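Local coordinates for DUF3218 domain-containing protein (Pseudomonas aeruginosa, PDB 2IGS), which is of unknown function but belongs to a family grouped with the lysozyme-like proteins, so a related fold is probable, at residues 156-164 with 177-185. Residues are numbered along the deposited sequence; the frame is centred on the assembly and turned at random.
Sequences LRTLTPGTW and VGPGVGLRL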
# COMPACT_ATOMS: atom_id res chain seq x y z
N LEU F 156 -29.14 -7.41 -18.15
CA LEU F 156 -30.37 -6.65 -18.16
C LEU F 156 -30.90 -6.40 -16.74
O LEU F 156 -31.51 -5.37 -16.49
CB LEU F 156 -31.41 -7.35 -19.06
CG LEU F 156 -31.16 -7.47 -20.57
CD1 LEU F 156 -32.34 -8.16 -21.24
CD2 LEU F 156 -30.92 -6.11 -21.20
N ARG F 157 -30.65 -7.35 -15.84
CA ARG F 157 -31.08 -7.31 -14.44
C ARG F 157 -30.49 -6.12 -13.71
O ARG F 157 -31.11 -5.49 -12.86
CB ARG F 157 -30.61 -8.58 -13.72
CG ARG F 157 -30.81 -8.58 -12.19
CD ARG F 157 -32.28 -8.64 -11.82
NE ARG F 157 -32.49 -8.61 -10.38
CZ ARG F 157 -32.55 -7.49 -9.66
NH1 ARG F 157 -32.39 -6.31 -10.25
NH2 ARG F 157 -32.74 -7.55 -8.35
N THR F 158 -29.27 -5.82 -14.11
CA THR F 158 -28.45 -4.88 -13.43
C THR F 158 -28.50 -3.51 -14.13
O THR F 158 -28.14 -2.49 -13.54
CB THR F 158 -27.07 -5.53 -13.38
OG1 THR F 158 -26.76 -5.86 -12.03
CG2 THR F 158 -26.00 -4.72 -14.05
N LEU F 159 -28.95 -3.51 -15.37
CA LEU F 159 -29.02 -2.31 -16.19
C LEU F 159 -30.01 -1.29 -15.63
O LEU F 159 -31.14 -1.62 -15.25
CB LEU F 159 -29.36 -2.70 -17.63
CG LEU F 159 -29.64 -1.66 -18.69
CD1 LEU F 159 -28.49 -0.70 -18.77
CD2 LEU F 159 -29.82 -2.40 -19.97
N THR F 160 -29.57 -0.04 -15.59
CA THR F 160 -30.36 1.04 -15.00
C THR F 160 -31.37 1.56 -16.03
O THR F 160 -31.04 1.65 -17.23
CB THR F 160 -29.38 2.15 -14.56
OG1 THR F 160 -28.73 1.77 -13.33
CG2 THR F 160 -30.09 3.45 -14.36
N PRO F 161 -32.62 1.91 -15.59
CA PRO F 161 -33.59 2.50 -16.52
C PRO F 161 -33.06 3.76 -17.20
O PRO F 161 -33.44 4.06 -18.34
CB PRO F 161 -34.79 2.85 -15.62
CG PRO F 161 -34.24 2.88 -14.22
CD PRO F 161 -33.18 1.80 -14.23
N GLY F 162 -32.18 4.49 -16.51
CA GLY F 162 -31.53 5.68 -17.06
C GLY F 162 -30.50 5.38 -18.13
O GLY F 162 -30.55 5.94 -19.23
N THR F 163 -29.54 4.51 -17.81
CA THR F 163 -28.49 4.14 -18.77
C THR F 163 -29.04 3.33 -19.94
O THR F 163 -28.44 3.30 -21.01
CB THR F 163 -27.26 3.47 -18.08
OG1 THR F 163 -26.81 2.34 -18.83
CG2 THR F 163 -27.62 3.03 -16.72
N TRP F 164 -30.20 2.70 -19.73
CA TRP F 164 -30.99 2.11 -20.80
C TRP F 164 -31.51 3.16 -21.79
O TRP F 164 -31.43 2.98 -23.01
CB TRP F 164 -32.14 1.30 -20.22
CG TRP F 164 -33.20 0.94 -21.20
CD1 TRP F 164 -34.44 1.50 -21.29
CD2 TRP F 164 -33.13 -0.06 -22.22
NE1 TRP F 164 -35.15 0.91 -22.30
CE2 TRP F 164 -34.37 -0.05 -22.89
CE3 TRP F 164 -32.15 -0.96 -22.63
CZ2 TRP F 164 -34.66 -0.91 -23.95
CZ3 TRP F 164 -32.44 -1.82 -23.69
CH2 TRP F 164 -33.68 -1.78 -24.34
N VAL F 177 -36.22 -5.80 -25.74
CA VAL F 177 -35.31 -6.05 -24.62
C VAL F 177 -35.67 -5.22 -23.39
O VAL F 177 -35.35 -5.60 -22.26
CB VAL F 177 -33.86 -5.82 -25.09
CG1 VAL F 177 -32.93 -5.72 -23.95
CG2 VAL F 177 -33.45 -6.96 -26.00
N GLY F 178 -36.36 -4.10 -23.62
CA GLY F 178 -36.79 -3.18 -22.57
C GLY F 178 -37.54 -3.80 -21.42
O GLY F 178 -37.30 -3.43 -20.27
N PRO F 179 -38.47 -4.74 -21.70
CA PRO F 179 -39.21 -5.44 -20.64
C PRO F 179 -38.37 -6.26 -19.64
O PRO F 179 -38.81 -6.51 -18.51
CB PRO F 179 -40.18 -6.36 -21.43
CG PRO F 179 -40.34 -5.67 -22.73
CD PRO F 179 -38.95 -5.16 -23.04
N GLY F 180 -37.19 -6.68 -20.06
CA GLY F 180 -36.26 -7.39 -19.16
C GLY F 180 -35.41 -6.51 -18.26
O GLY F 180 -34.82 -7.00 -17.32
N VAL F 181 -35.36 -5.20 -18.53
CA VAL F 181 -34.48 -4.30 -17.78
C VAL F 181 -34.85 -4.33 -16.30
O VAL F 181 -35.95 -3.96 -15.93
CB VAL F 181 -34.49 -2.85 -18.33
CG1 VAL F 181 -33.67 -1.89 -17.45
CG2 VAL F 181 -33.97 -2.80 -19.77
N GLY F 182 -33.92 -4.76 -15.45
CA GLY F 182 -34.17 -4.87 -14.01
C GLY F 182 -35.10 -6.00 -13.58
O GLY F 182 -35.43 -6.10 -12.41
N LEU F 183 -35.50 -6.87 -14.50
CA LEU F 183 -36.52 -7.87 -14.16
C LEU F 183 -35.95 -9.05 -13.34
O LEU F 183 -34.97 -9.69 -13.76
CB LEU F 183 -37.27 -8.34 -15.42
CG LEU F 183 -38.58 -9.10 -15.17
CD1 LEU F 183 -39.68 -8.14 -14.80
CD2 LEU F 183 -38.97 -9.89 -16.42
N ARG F 184 -36.55 -9.31 -12.17
CA ARG F 184 -36.15 -10.43 -11.30
C ARG F 184 -36.77 -11.74 -11.80
O ARG F 184 -37.85 -11.73 -12.38
CB ARG F 184 -36.52 -10.16 -9.83
CG ARG F 184 -35.62 -9.11 -9.15
CD ARG F 184 -36.23 -8.40 -7.92
NE ARG F 184 -35.71 -7.03 -7.83
CZ ARG F 184 -35.59 -6.31 -6.71
NH1 ARG F 184 -35.93 -6.80 -5.53
NH2 ARG F 184 -35.10 -5.08 -6.79
N LEU F 185 -36.09 -12.87 -11.57
CA LEU F 185 -36.54 -14.17 -12.11
C LEU F 185 -37.85 -14.72 -11.51
O LEU F 185 -38.45 -15.65 -12.06
CB LEU F 185 -35.42 -15.21 -12.13
CG LEU F 185 -34.77 -15.71 -10.85
CD1 LEU F 185 -35.78 -16.34 -9.89
CD2 LEU F 185 -33.72 -16.72 -11.23
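Leu156 O is gripped from two directions: Gly182 N reaches it from across the contact at 2.7 Å in a nearly straight bond (176° at the hydrogen), and Leu159 N adds a weak bond from within its own segment. The donor Gly182 is the third residue of a type II beta turn, Gly180 to Leu183, where its positive phi belongs. This turn continues from the 3-10 segment 178-180, sharing Gly180 with it, and ties the loop before helix 190-200 to the connection between strand 154-155 and helix 161-165, in a mainly helical domain whose family is grouped with the lysozymes. Beside the bond, two CA-H...O contacts run to the same backbone, from Val181 CA to Leu156 O and from Gly182 CA to Arg157 O, the latter 3.3 Å long.

The two methyls of Val181 meet different parts of segment 156-164. CG1, anti to the backbone N, sits 3.4 Å from Leu159 O, while CG2 lies over one face of the Trp164 indole as a CH-pi contact, 4.0 Å from the centroid of the six-membered ring. Gly178 comes obliquely against the same ring, CA 3.4 Å from Trp164 CZ2, and Lys174 makes a cation-pi contact with the indole. Deeper in, Leu156 CD2 meets Val177 CG1 at a tight 3.4 Å, the side chains crossing at about a right angle, and Leu156 also touches Ile197 of helix 190-200.

At the more exposed end, a bend at chi2 (69°) turns Arg157 toward the chain beyond the turn. Its guanidinium is salt-bridged through NH2 to Glu145. In the conformer of Arg184 described here, one of two modelled, the two guanidinium planes are 18° apart, nearly parallel; Glu145 also forms a weak, long ion pair with Arg184 and probably eases the like charges. Arg184 CG rests over one guanidinium face of Arg157, 3.4 Å from its NE.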